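Local coordinates for alanine glyoxylate transaminase (Thermococcus litoralis, PDB 2ZC0), which probably catalyses the pyridoxal-phosphate-dependent transfer of an amino group from alanine to glyoxylate, as a class I aminotransferase, at residues N218-E223 with L306-K311; D313-A318 with M335-F340; R116-P121 with G262-K267. One frame throughout, in Å; residues are numbered along the deposited sequence.

Contact 1 of 3, residues N218-E223 with L306-K311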
ATOM      1  N   ASN A 218      25.450  21.761  -8.218  1.00 43.50           N
ATOM      2  CA  ASN A 218      26.789  21.793  -7.638  1.00 44.68           C
ATOM      3  C   ASN A 218      27.833  22.307  -8.594  1.00 46.97           C
ATOM      4  O   ASN A 218      28.906  22.735  -8.177  1.00 49.42           O
ATOM      5  CB  ASN A 218      27.187  20.395  -7.157  1.00 41.83           C
ATOM      6  CG  ASN A 218      26.482  20.021  -5.891  1.00 39.81           C
ATOM      7  OD1 ASN A 218      25.374  20.499  -5.639  1.00 41.91           O
ATOM      8  ND2 ASN A 218      27.100  19.173  -5.084  1.00 33.78           N
ATOM      9  N   PHE A 219      27.513  22.266  -9.880  1.00 48.47           N
ATOM     10  CA  PHE A 219      28.443  22.724 -10.889  1.00 50.06           C
ATOM     11  C   PHE A 219      28.061  24.072 -11.485  1.00 51.07           C
ATOM     12  O   PHE A 219      28.628  24.494 -12.485  1.00 52.60           O
ATOM     13  CB  PHE A 219      28.590  21.648 -11.966  1.00 49.61           C
ATOM     14  CG  PHE A 219      29.009  20.315 -11.412  1.00 50.65           C
ATOM     15  CD1 PHE A 219      28.090  19.276 -11.293  1.00 51.82           C
ATOM     16  CD2 PHE A 219      30.303  20.121 -10.944  1.00 50.93           C
ATOM     17  CE1 PHE A 219      28.456  18.062 -10.710  1.00 52.26           C
ATOM     18  CE2 PHE A 219      30.680  18.912 -10.358  1.00 53.36           C
ATOM     19  CZ  PHE A 219      29.751  17.881 -10.240  1.00 52.50           C
ATOM     20  N   MET A 220      27.091  24.744 -10.874  1.00 51.56           N
ATOM     21  CA  MET A 220      26.701  26.074 -11.333  1.00 52.79           C
ATOM     22  C   MET A 220      26.898  27.044 -10.180  1.00 53.30           C
ATOM     23  O   MET A 220      26.052  27.903  -9.943  1.00 53.64           O
ATOM     24  CB  MET A 220      25.236  26.134 -11.767  1.00 53.72           C
ATOM     25  CG  MET A 220      24.873  25.225 -12.920  1.00 55.79           C
ATOM     26  SD  MET A 220      23.634  25.998 -13.968  1.00 60.27           S
ATOM     27  CE  MET A 220      22.409  26.378 -12.794  1.00 56.59           C
ATOM     28  N   ARG A 221      28.000  26.879  -9.450  1.00 54.67           N
ATOM     29  CA  ARG A 221      28.324  27.755  -8.326  1.00 56.81           C
ATOM     30  C   ARG A 221      29.103  28.944  -8.864  1.00 57.42           C
ATOM     31  O   ARG A 221      29.810  28.825  -9.865  1.00 57.56           O
ATOM     32  CB  ARG A 221      29.176  27.030  -7.282  1.00 56.95           C
ATOM     33  CG  ARG A 221      28.494  26.871  -5.935  1.00 60.59           C
ATOM     34  CD  ARG A 221      29.509  26.702  -4.819  1.00 63.68           C
ATOM     35  NE  ARG A 221      30.427  25.603  -5.095  1.00 67.12           N
ATOM     36  CZ  ARG A 221      31.743  25.675  -4.936  1.00 67.37           C
ATOM     37  NH1 ARG A 221      32.501  24.622  -5.216  1.00 67.03           N
ATOM     38  NH2 ARG A 221      32.299  26.800  -4.500  1.00 66.97           N
ATOM     39  N   TYR A 222      28.988  30.087  -8.197  1.00 58.25           N
ATOM     40  CA  TYR A 222      29.681  31.278  -8.659  1.00 58.95           C
ATOM     41  C   TYR A 222      30.619  31.910  -7.634  1.00 61.08           C
ATOM     42  O   TYR A 222      31.740  32.290  -7.972  1.00 60.55           O
ATOM     43  CB  TYR A 222      28.656  32.328  -9.120  1.00 56.57           C
ATOM     44  CG  TYR A 222      27.595  31.784 -10.059  1.00 55.18           C
ATOM     45  CD1 TYR A 222      26.237  31.972  -9.795  1.00 54.73           C
ATOM     46  CD2 TYR A 222      27.946  31.064 -11.197  1.00 52.86           C
ATOM     47  CE1 TYR A 222      25.252  31.448 -10.643  1.00 51.10           C
ATOM     48  CE2 TYR A 222      26.973  30.540 -12.046  1.00 53.19           C
ATOM     49  CZ  TYR A 222      25.635  30.734 -11.761  1.00 51.94           C
ATOM     50  OH  TYR A 222      24.692  30.195 -12.602  1.00 52.80           O
ATOM     51  N   GLU A 223      30.174  32.005  -6.381  1.00 64.24           N
ATOM     52  CA  GLU A 223      30.984  32.659  -5.353  1.00 67.12           C
ATOM     53  C   GLU A 223      31.293  31.912  -4.055  1.00 68.84           C
ATOM     54  O   GLU A 223      32.015  32.436  -3.201  1.00 70.38           O
ATOM     55  CB  GLU A 223      30.338  33.997  -5.012  1.00 66.92           C
ATOM     56  CG  GLU A 223      29.775  34.693  -6.230  1.00 69.11           C
ATOM     57  CD  GLU A 223      29.244  36.058  -5.919  1.00 72.51           C
ATOM     58  OE1 GLU A 223      28.435  36.175  -4.972  1.00 74.84           O
ATOM     59  OE2 GLU A 223      29.631  37.016  -6.622  1.00 74.52           O
ATOM     60  N   LEU A 306      30.825  31.112 -16.664  1.00 58.33           N
ATOM     61  CA  LEU A 306      31.020  32.562 -16.640  1.00 58.29           C
ATOM     62  C   LEU A 306      29.830  33.249 -17.291  1.00 56.22           C
ATOM     63  O   LEU A 306      29.416  34.330 -16.867  1.00 55.78           O
ATOM     64  CB  LEU A 306      32.314  32.953 -17.363  1.00 60.64           C
ATOM     65  CG  LEU A 306      33.607  32.811 -16.551  1.00 63.07           C
ATOM     66  CD1 LEU A 306      33.475  33.616 -15.252  1.00 64.46           C
ATOM     67  CD2 LEU A 306      33.874  31.350 -16.241  1.00 64.71           C
ATOM     68  N   GLY A 307      29.285  32.608 -18.321  1.00 53.09           N
ATOM     69  CA  GLY A 307      28.127  33.151 -18.997  1.00 51.01           C
ATOM     70  C   GLY A 307      26.934  33.216 -18.058  1.00 50.30           C
ATOM     71  O   GLY A 307      26.229  34.223 -18.033  1.00 49.81           O
ATOM     72  N   TYR A 308      26.703  32.151 -17.288  1.00 49.04           N
ATOM     73  CA  TYR A 308      25.580  32.109 -16.350  1.00 50.13           C
ATOM     74  C   TYR A 308      25.793  33.089 -15.207  1.00 50.94           C
ATOM     75  O   TYR A 308      24.863  33.761 -14.769  1.00 51.54           O
ATOM     76  CB  TYR A 308      25.392  30.693 -15.773  1.00 49.14           C
ATOM     77  CG  TYR A 308      24.842  29.677 -16.756  1.00 47.37           C
ATOM     78  CD1 TYR A 308      23.619  29.885 -17.399  1.00 48.44           C
ATOM     79  CD2 TYR A 308      25.546  28.511 -17.048  1.00 46.86           C
ATOM     80  CE1 TYR A 308      23.116  28.958 -18.312  1.00 46.06           C
ATOM     81  CE2 TYR A 308      25.052  27.581 -17.956  1.00 47.25           C
ATOM     82  CZ  TYR A 308      23.837  27.811 -18.585  1.00 46.70           C
ATOM     83  OH  TYR A 308      23.352  26.896 -19.486  1.00 45.90           O
ATOM     84  N   LYS A 309      27.025  33.162 -14.720  1.00 52.24           N
ATOM     85  CA  LYS A 309      27.345  34.076 -13.633  1.00 54.19           C
ATOM     86  C   LYS A 309      26.994  35.503 -14.064  1.00 54.38           C
ATOM     87  O   LYS A 309      26.477  36.292 -13.279  1.00 53.52           O
ATOM     88  CB  LYS A 309      28.834  33.977 -13.296  1.00 56.03           C
ATOM     89  CG  LYS A 309      29.267  34.845 -12.139  1.00 59.57           C
ATOM     90  CD  LYS A 309      30.723  34.615 -11.808  1.00 63.71           C
ATOM     91  CE  LYS A 309      31.129  35.416 -10.578  1.00 67.05           C
ATOM     92  NZ  LYS A 309      32.528  35.114 -10.158  1.00 67.85           N
ATOM     93  N   GLU A 310      27.275  35.822 -15.323  1.00 54.39           N
ATOM     94  CA  GLU A 310      26.982  37.146 -15.855  1.00 56.13           C
ATOM     95  C   GLU A 310      25.471  37.389 -15.876  1.00 54.83           C
ATOM     96  O   GLU A 310      24.996  38.444 -15.457  1.00 54.06           O
ATOM     97  CB  GLU A 310      27.573  37.278 -17.259  1.00 57.91           C
ATOM     98  CG  GLU A 310      27.333  38.614 -17.919  1.00 61.83           C
ATOM     99  CD  GLU A 310      28.008  38.707 -19.274  1.00 65.18           C
ATOM    100  OE1 GLU A 310      27.808  37.790 -20.102  1.00 66.15           O
ATOM    101  OE2 GLU A 310      28.737  39.694 -19.510  1.00 66.30           O
ATOM    102  N   LYS A 311      24.716  36.403 -16.354  1.00 53.08           N
ATOM    103  CA  LYS A 311      23.264  36.527 -16.390  1.00 51.33           C
ATOM    104  C   LYS A 311      22.752  36.651 -14.955  1.00 49.57           C
ATOM    105  O   LYS A 311      21.748  37.305 -14.699  1.00 48.48           O
ATOM    106  CB  LYS A 311      22.640  35.306 -17.054  1.00 51.17           C
ATOM    107  CG  LYS A 311      22.933  35.168 -18.535  1.00 50.28           C
ATOM    108  CD  LYS A 311      22.062  34.068 -19.098  1.00 51.51           C
ATOM    109  CE  LYS A 311      22.288  33.832 -20.575  1.00 51.17           C
ATOM    110  NZ  LYS A 311      21.263  32.890 -21.079  1.00 51.27           N
TER
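A CH-pi contact of the Y222 ring on K309, with a Met-aromatic contact of M220 on Y308 beside it, joins the loop after strand 210-214 to the long helix 295-322. K309 CA lies over one face of the Y222 ring, 4.0 Å from its centroid and 15° off the normal. The backbone O of M220 sits on the opposite face, offset toward the rim, so the phenol is held between its own loop and the helix. K309 runs past the ring in the opposite sense: CG stands anti to the backbone N (chi1 -178°) and the chain beyond is extended. Its CB touches Y222 CD2 at 3.7 Å, and its NZ ends 3.7 Å from Y222 O, too far for a hydrogen bond. The hydroxyl end of Y222 reaches over the start of the Y308 side chain, with OH 3.3 Å from Y308 CB. M220 SD stands above the Y308 ring, 4.7 Å from the centroid and 20° off the normal, a distant approach. Y308 OH is hydrogen-bonded to D45 N, while Y222 OH makes a weak hydrogen bond to G334 O. Backbone bonds of M220 to G334 and of Y222 and E223 to I332 tie the loop to the chain leading into strand 336-340, while its side chains meet helix 295-322.

Contact 2 of 3, residues D313-A318 with M335-F340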
ATOM      1  N   ASP A 313      24.365  38.116 -12.455  1.00 48.28           N
ATOM      2  CA  ASP A 313      24.613  39.486 -12.012  1.00 48.92           C
ATOM      3  C   ASP A 313      23.666  40.465 -12.697  1.00 48.04           C
ATOM      4  O   ASP A 313      23.154  41.384 -12.062  1.00 48.83           O
ATOM      5  CB  ASP A 313      26.063  39.889 -12.298  1.00 48.42           C
ATOM      6  CG  ASP A 313      27.059  38.946 -11.673  1.00 48.96           C
ATOM      7  OD1 ASP A 313      26.864  38.563 -10.500  1.00 50.55           O
ATOM      8  OD2 ASP A 313      28.046  38.592 -12.345  1.00 50.31           O
ATOM      9  N   ILE A 314      23.436  40.253 -13.992  1.00 47.70           N
ATOM     10  CA  ILE A 314      22.543  41.099 -14.777  1.00 47.74           C
ATOM     11  C   ILE A 314      21.119  41.097 -14.230  1.00 48.26           C
ATOM     12  O   ILE A 314      20.495  42.153 -14.130  1.00 49.79           O
ATOM     13  CB  ILE A 314      22.523  40.664 -16.275  1.00 48.35           C
ATOM     14  CG1 ILE A 314      23.863  40.988 -16.940  1.00 48.09           C
ATOM     15  CG2 ILE A 314      21.416  41.382 -17.027  1.00 47.24           C
ATOM     16  CD1 ILE A 314      23.951  40.556 -18.397  1.00 51.71           C
ATOM     17  N   MET A 315      20.596  39.926 -13.864  1.00 49.22           N
ATOM     18  CA  MET A 315      19.233  39.869 -13.331  1.00 48.56           C
ATOM     19  C   MET A 315      19.170  40.547 -11.971  1.00 48.88           C
ATOM     20  O   MET A 315      18.190  41.213 -11.647  1.00 46.71           O
ATOM     21  CB  MET A 315      18.729  38.428 -13.209  1.00 48.88           C
ATOM     22  CG  MET A 315      17.318  38.353 -12.604  1.00 48.93           C
ATOM     23  SD  MET A 315      16.496  36.744 -12.720  1.00 51.19           S
ATOM     24  CE  MET A 315      16.054  36.733 -14.446  1.00 47.30           C
ATOM     25  N   LEU A 316      20.217  40.369 -11.171  1.00 50.96           N
ATOM     26  CA  LEU A 316      20.268  40.998  -9.859  1.00 52.77           C
ATOM     27  C   LEU A 316      20.444  42.507 -10.021  1.00 53.76           C
ATOM     28  O   LEU A 316      19.886  43.279  -9.244  1.00 53.41           O
ATOM     29  CB  LEU A 316      21.416  40.423  -9.031  1.00 52.67           C
ATOM     30  CG  LEU A 316      21.225  38.973  -8.586  1.00 53.55           C
ATOM     31  CD1 LEU A 316      22.388  38.582  -7.690  1.00 51.99           C
ATOM     32  CD2 LEU A 316      19.902  38.818  -7.843  1.00 50.19           C
ATOM     33  N   LYS A 317      21.214  42.922 -11.031  1.00 54.38           N
ATOM     34  CA  LYS A 317      21.426  44.349 -11.294  1.00 55.90           C
ATOM     35  C   LYS A 317      20.097  44.993 -11.672  1.00 54.63           C
ATOM     36  O   LYS A 317      19.728  46.040 -11.153  1.00 54.29           O
ATOM     37  CB  LYS A 317      22.395  44.583 -12.463  1.00 57.42           C
ATOM     38  CG  LYS A 317      23.880  44.621 -12.128  1.00 62.16           C
ATOM     39  CD  LYS A 317      24.648  45.348 -13.251  1.00 62.96           C
ATOM     40  CE  LYS A 317      26.021  44.730 -13.521  1.00 64.59           C
ATOM     41  NZ  LYS A 317      25.927  43.370 -14.136  1.00 64.18           N
ATOM     42  N   ALA A 318      19.398  44.359 -12.603  1.00 53.46           N
ATOM     43  CA  ALA A 318      18.121  44.859 -13.072  1.00 53.66           C
ATOM     44  C   ALA A 318      17.107  44.934 -11.940  1.00 54.05           C
ATOM     45  O   ALA A 318      16.390  45.919 -11.812  1.00 52.85           O
ATOM     46  CB  ALA A 318      17.599  43.973 -14.189  1.00 51.69           C
ATOM     47  N   MET A 335      20.420  28.809 -10.733  1.00 42.25           N
ATOM     48  CA  MET A 335      19.890  29.494 -11.908  1.00 41.10           C
ATOM     49  C   MET A 335      18.560  30.182 -11.624  1.00 38.67           C
ATOM     50  O   MET A 335      17.978  30.818 -12.502  1.00 37.71           O
ATOM     51  CB  MET A 335      19.717  28.478 -13.047  1.00 40.42           C
ATOM     52  CG  MET A 335      19.003  27.204 -12.628  1.00 42.20           C
ATOM     53  SD  MET A 335      18.781  26.008 -13.968  1.00 45.44           S
ATOM     54  CE  MET A 335      17.147  26.222 -14.206  1.00 38.92           C
ATOM     55  N   PHE A 336      18.076  30.053 -10.400  1.00 37.09           N
ATOM     56  CA  PHE A 336      16.817  30.674 -10.053  1.00 38.96           C
ATOM     57  C   PHE A 336      17.027  31.791  -9.053  1.00 40.73           C
ATOM     58  O   PHE A 336      18.065  31.873  -8.393  1.00 40.66           O
ATOM     59  CB  PHE A 336      15.853  29.653  -9.444  1.00 38.86           C
ATOM     60  CG  PHE A 336      15.491  28.524 -10.369  1.00 39.71           C
ATOM     61  CD1 PHE A 336      15.981  27.240 -10.145  1.00 37.92           C
ATOM     62  CD2 PHE A 336      14.648  28.743 -11.458  1.00 37.03           C
ATOM     63  CE1 PHE A 336      15.636  26.188 -10.983  1.00 36.32           C
ATOM     64  CE2 PHE A 336      14.297  27.698 -12.302  1.00 39.53           C
ATOM     65  CZ  PHE A 336      14.789  26.414 -12.067  1.00 36.38           C
ATOM     66  N   VAL A 337      16.022  32.654  -8.966  1.00 40.57           N
ATOM     67  CA  VAL A 337      15.995  33.765  -8.033  1.00 39.41           C
ATOM     68  C   VAL A 337      14.549  33.782  -7.573  1.00 40.10           C
ATOM     69  O   VAL A 337      13.640  33.707  -8.399  1.00 38.68           O
ATOM     70  CB  VAL A 337      16.312  35.118  -8.718  1.00 39.94           C
ATOM     71  CG1 VAL A 337      16.030  36.278  -7.749  1.00 37.32           C
ATOM     72  CG2 VAL A 337      17.769  35.148  -9.169  1.00 39.49           C
ATOM     73  N   MET A 338      14.322  33.828  -6.268  1.00 40.59           N
ATOM     74  CA  MET A 338      12.955  33.884  -5.780  1.00 42.96           C
ATOM     75  C   MET A 338      12.641  35.331  -5.459  1.00 44.96           C
ATOM     76  O   MET A 338      13.271  35.941  -4.593  1.00 45.80           O
ATOM     77  CB  MET A 338      12.749  33.047  -4.516  1.00 41.71           C
ATOM     78  CG  MET A 338      11.282  32.959  -4.095  1.00 40.37           C
ATOM     79  SD  MET A 338      10.303  31.856  -5.210  1.00 38.79           S
ATOM     80  CE  MET A 338      10.212  30.408  -4.203  1.00 36.91           C
ATOM     81  N   PHE A 339      11.667  35.863  -6.183  1.00 46.98           N
ATOM     82  CA  PHE A 339      11.194  37.230  -6.026  1.00 46.83           C
ATOM     83  C   PHE A 339       9.944  37.184  -5.159  1.00 47.17           C
ATOM     84  O   PHE A 339       9.139  36.260  -5.267  1.00 47.33           O
ATOM     85  CB  PHE A 339      10.830  37.806  -7.391  1.00 47.83           C
ATOM     86  CG  PHE A 339      10.333  39.221  -7.341  1.00 48.25           C
ATOM     87  CD1 PHE A 339      11.230  40.283  -7.243  1.00 47.02           C
ATOM     88  CD2 PHE A 339       8.970  39.494  -7.397  1.00 47.36           C
ATOM     89  CE1 PHE A 339      10.777  41.593  -7.206  1.00 47.60           C
ATOM     90  CE2 PHE A 339       8.505  40.807  -7.358  1.00 48.17           C
ATOM     91  CZ  PHE A 339       9.413  41.858  -7.263  1.00 46.11           C
ATOM     92  N   PHE A 340       9.774  38.183  -4.306  1.00 47.91           N
ATOM     93  CA  PHE A 340       8.615  38.221  -3.433  1.00 48.13           C
ATOM     94  C   PHE A 340       7.769  39.464  -3.660  1.00 49.85           C
ATOM     95  O   PHE A 340       8.293  40.577  -3.730  1.00 49.69           O
ATOM     96  CB  PHE A 340       9.064  38.175  -1.973  1.00 45.52           C
ATOM     97  CG  PHE A 340       9.652  36.858  -1.563  1.00 43.89           C
ATOM     98  CD1 PHE A 340       8.843  35.847  -1.054  1.00 40.31           C
ATOM     99  CD2 PHE A 340      11.020  36.624  -1.684  1.00 42.09           C
ATOM    100  CE1 PHE A 340       9.384  34.629  -0.671  1.00 38.31           C
ATOM    101  CE2 PHE A 340      11.570  35.403  -1.302  1.00 39.10           C
ATOM    102  CZ  PHE A 340      10.749  34.407  -0.795  1.00 36.95           C
TER
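V337 CG2, on strand 336-340, meets M315 and L316 of helix 295-322. It lies 4.1 Å from M315 SD and 4.4 Å from L316 CD2, so two successive helix residues share one branch of the valine. M315 leaves the helix with CG anti to its N (chi1 178°), which carries the sulfur out toward the strand, and the chain then bends at its last torsion (chi3 -75°), turning the terminal methyl aside. L316 starts along the helix flank, and only its CD2 end swings in. V337 points its side chain at the helix, whereas the neighbouring F336 points away from it and packs on N186 and Y217, two residues of the cofactor pocket. Further out, M315 rests on I390 and I394 of helix 389-404, and V337 also touches L319, one turn on from M315. The strand is held in place by backbone hydrogen bonds to strand 377-381, among them those of V337 to L380 and F339 to I378. With just 106 Å² buried and thioether and methyl groups alone in touch, the contact is a small apolar one: dispersion and exclusion of water hold it, without a directional bond fixing the helix against the strand.

Contact 3 of 3, residues R116-P121 with G262-K267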
ATOM      1  N   ARG A 116      10.883   4.852  -4.561  1.00 29.75           N
ATOM      2  CA  ARG A 116      10.246   3.556  -4.662  1.00 30.55           C
ATOM      3  C   ARG A 116      10.861   2.511  -3.732  1.00 29.93           C
ATOM      4  O   ARG A 116      10.172   1.635  -3.234  1.00 33.60           O
ATOM      5  CB  ARG A 116      10.280   3.094  -6.113  1.00 29.90           C
ATOM      6  CG  ARG A 116       9.506   4.037  -7.024  1.00 30.02           C
ATOM      7  CD  ARG A 116       9.453   3.493  -8.438  1.00 31.20           C
ATOM      8  NE  ARG A 116       9.099   2.077  -8.397  1.00 33.27           N
ATOM      9  CZ  ARG A 116       8.568   1.396  -9.405  1.00 31.94           C
ATOM     10  NH1 ARG A 116       8.321   2.017 -10.560  1.00 20.01           N
ATOM     11  NH2 ARG A 116       8.297   0.100  -9.236  1.00 23.38           N
ATOM     12  N   VAL A 117      12.146   2.635  -3.460  1.00 30.04           N
ATOM     13  CA  VAL A 117      12.821   1.688  -2.595  1.00 29.95           C
ATOM     14  C   VAL A 117      12.831   2.127  -1.136  1.00 31.41           C
ATOM     15  O   VAL A 117      12.975   1.303  -0.236  1.00 30.86           O
ATOM     16  CB  VAL A 117      14.290   1.508  -3.043  1.00 30.58           C
ATOM     17  CG1 VAL A 117      15.089   0.798  -1.967  1.00 32.04           C
ATOM     18  CG2 VAL A 117      14.344   0.724  -4.346  1.00 29.96           C
ATOM     19  N   LEU A 118      12.652   3.421  -0.901  1.00 30.24           N
ATOM     20  CA  LEU A 118      12.727   3.944   0.449  1.00 30.49           C
ATOM     21  C   LEU A 118      11.433   4.419   1.093  1.00 28.96           C
ATOM     22  O   LEU A 118      11.387   4.604   2.300  1.00 28.50           O
ATOM     23  CB  LEU A 118      13.769   5.069   0.484  1.00 29.30           C
ATOM     24  CG  LEU A 118      15.204   4.699   0.084  1.00 31.89           C
ATOM     25  CD1 LEU A 118      16.063   5.956   0.093  1.00 28.10           C
ATOM     26  CD2 LEU A 118      15.775   3.654   1.040  1.00 30.48           C
ATOM     27  N   ILE A 119      10.377   4.588   0.311  1.00 30.07           N
ATOM     28  CA  ILE A 119       9.120   5.066   0.874  1.00 30.05           C
ATOM     29  C   ILE A 119       7.959   4.064   0.916  1.00 30.83           C
ATOM     30  O   ILE A 119       7.613   3.464  -0.098  1.00 32.44           O
ATOM     31  CB  ILE A 119       8.625   6.294   0.087  1.00 31.05           C
ATOM     32  CG1 ILE A 119       9.664   7.405   0.150  1.00 28.10           C
ATOM     33  CG2 ILE A 119       7.292   6.773   0.637  1.00 31.46           C
ATOM     34  CD1 ILE A 119       9.391   8.493  -0.831  1.00 30.17           C
ATOM     35  N   ASP A 120       7.371   3.875   2.092  1.00 28.87           N
ATOM     36  CA  ASP A 120       6.192   3.024   2.226  1.00 28.56           C
ATOM     37  C   ASP A 120       5.065   4.061   2.370  1.00 30.03           C
ATOM     38  O   ASP A 120       5.239   5.097   3.019  1.00 30.14           O
ATOM     39  CB  ASP A 120       6.238   2.153   3.497  1.00 27.11           C
ATOM     40  CG  ASP A 120       6.948   0.811   3.289  1.00 29.84           C
ATOM     41  OD1 ASP A 120       6.570   0.053   2.364  1.00 27.32           O
ATOM     42  OD2 ASP A 120       7.876   0.505   4.067  1.00 28.48           O
ATOM     43  N   PRO A 121       3.904   3.813   1.753  1.00 29.73           N
ATOM     44  CA  PRO A 121       2.815   4.787   1.878  1.00 28.58           C
ATOM     45  C   PRO A 121       2.563   5.220   3.347  1.00 29.98           C
ATOM     46  O   PRO A 121       2.391   4.377   4.228  1.00 27.17           O
ATOM     47  CB  PRO A 121       1.635   4.041   1.267  1.00 29.58           C
ATOM     48  CG  PRO A 121       2.306   3.244   0.158  1.00 27.83           C
ATOM     49  CD  PRO A 121       3.531   2.697   0.865  1.00 28.28           C
ATOM     50  N   GLY A 262      25.513  -0.453  -0.038  1.00 33.50           N
ATOM     51  CA  GLY A 262      24.855  -1.603   0.552  1.00 33.21           C
ATOM     52  C   GLY A 262      23.558  -2.072  -0.074  1.00 32.83           C
ATOM     53  O   GLY A 262      23.395  -2.079  -1.282  1.00 34.62           O
ATOM     54  N   GLU A 263      22.633  -2.472   0.784  1.00 34.58           N
ATOM     55  CA  GLU A 263      21.351  -2.986   0.358  1.00 36.25           C
ATOM     56  C   GLU A 263      20.512  -1.996  -0.446  1.00 35.41           C
ATOM     57  O   GLU A 263      19.762  -2.396  -1.333  1.00 36.74           O
ATOM     58  CB  GLU A 263      20.584  -3.491   1.580  1.00 38.73           C
ATOM     59  CG  GLU A 263      21.266  -4.661   2.333  1.00 44.10           C
ATOM     60  CD  GLU A 263      22.531  -4.254   3.105  1.00 47.86           C
ATOM     61  OE1 GLU A 263      22.569  -3.144   3.687  1.00 47.33           O
ATOM     62  OE2 GLU A 263      23.487  -5.060   3.144  1.00 49.58           O
ATOM     63  N   ILE A 264      20.622  -0.706  -0.142  1.00 35.20           N
ATOM     64  CA  ILE A 264      19.867   0.293  -0.897  1.00 32.04           C
ATOM     65  C   ILE A 264      20.344   0.256  -2.346  1.00 31.55           C
ATOM     66  O   ILE A 264      19.530   0.156  -3.269  1.00 29.88           O
ATOM     67  CB  ILE A 264      20.044   1.714  -0.301  1.00 33.06           C
ATOM     68  CG1 ILE A 264      19.269   1.813   1.011  1.00 32.60           C
ATOM     69  CG2 ILE A 264      19.544   2.772  -1.277  1.00 31.46           C
ATOM     70  CD1 ILE A 264      19.529   3.084   1.770  1.00 35.42           C
ATOM     71  N   LEU A 265      21.659   0.308  -2.550  1.00 29.63           N
ATOM     72  CA  LEU A 265      22.206   0.253  -3.909  1.00 31.11           C
ATOM     73  C   LEU A 265      21.758  -1.027  -4.639  1.00 32.37           C
ATOM     74  O   LEU A 265      21.392  -0.988  -5.822  1.00 30.14           O
ATOM     75  CB  LEU A 265      23.736   0.301  -3.860  1.00 31.16           C
ATOM     76  CG  LEU A 265      24.483  -0.016  -5.162  1.00 31.24           C
ATOM     77  CD1 LEU A 265      24.272   1.107  -6.169  1.00 31.62           C
ATOM     78  CD2 LEU A 265      25.980  -0.183  -4.844  1.00 33.73           C
ATOM     79  N   LYS A 266      21.789  -2.149  -3.919  1.00 31.40           N
ATOM     80  CA  LYS A 266      21.404  -3.452  -4.467  1.00 34.06           C
ATOM     81  C   LYS A 266      19.955  -3.451  -4.965  1.00 33.17           C
ATOM     82  O   LYS A 266      19.669  -3.916  -6.071  1.00 31.55           O
ATOM     83  CB  LYS A 266      21.574  -4.542  -3.397  1.00 36.95           C
ATOM     84  CG  LYS A 266      21.238  -5.972  -3.834  1.00 38.57           C
ATOM     85  CD  LYS A 266      21.074  -6.884  -2.607  1.00 42.33           C
ATOM     86  CE  LYS A 266      21.066  -8.379  -2.976  1.00 46.98           C
ATOM     87  NZ  LYS A 266      22.415  -8.908  -3.346  1.00 48.14           N
ATOM     88  N   LYS A 267      19.049  -2.921  -4.149  1.00 30.31           N
ATOM     89  CA  LYS A 267      17.644  -2.867  -4.513  1.00 30.10           C
ATOM     90  C   LYS A 267      17.337  -1.820  -5.572  1.00 30.27           C
ATOM     91  O   LYS A 267      16.445  -2.003  -6.391  1.00 28.71           O
ATOM     92  CB  LYS A 267      16.773  -2.623  -3.279  1.00 29.85           C
ATOM     93  CG  LYS A 267      16.587  -3.866  -2.434  1.00 32.84           C
ATOM     94  CD  LYS A 267      15.976  -4.989  -3.296  1.00 34.10           C
ATOM     95  CE  LYS A 267      15.789  -6.259  -2.503  1.00 36.62           C
ATOM     96  NZ  LYS A 267      14.409  -6.803  -2.703  1.00 32.66           N
TER
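V117 and L118, in the last turn of helix 106-118, pack against K267 and I264 of helix 262-272 in the large, cofactor-binding domain of the fold type I aminotransferases. The first of these helices starts at G106, G107 and T108 of the cofactor pocket; the contact lies at its far end. V117 turns both methyls to the second helix. With CG1 anti to the backbone N (chi1 166°), that branch meets K267 CB at 4.0 Å, while CG2, beside the N, lies 4.0 Å from K267 O. The two side chains cross at about a right angle, and the lysine shows V117 its base rather than its amine. L118 and I264 also cross at about a right angle. L118 leaves sidelong from the helix, its CG beside the backbone N and anti to the carbonyl carbon; chi2 176° sets CD1 anti to CA, and the other branch, CD2, reaches I264. There CD2 stands 3.9 Å from both CG1 and CD1, touching the last two atoms of the longer isoleucine branch. Both L118 and I264 rest on I240 of strand 239-244, in the central sheet. The second subunit also packs here, its L7 against V117 and its Y3 against I264, and R116 NH1 pairs with D112 of that subunit. K267 bends at its second torsion (chi2 -57°), which takes its end off V117, and its NZ hydrogen-bonds the backbone O atoms of A11 and I14 of the second subunit.

Contacts 1 and 2 are neighbours, their centres about 13 Å apart. Both use helix 295-322, about two turns apart, and they touch where M220 CE packs on M335 CB at 3.4 Å. Helix 295-322 thus receives the loop after strand 210-214 at contact 1 and strand 336-340 of the small antiparallel sheet at contact 2. Contact 3 lies on the opposite side of the chain's centre, about 34 Å from contact 1 and about 38 Å from contact 2 between centres, in a region bordered by other subunits. Along the chain, contact 3 closes before contact 2 opens, but its segments alternate with those of contact 1, interlacing the two distant regions.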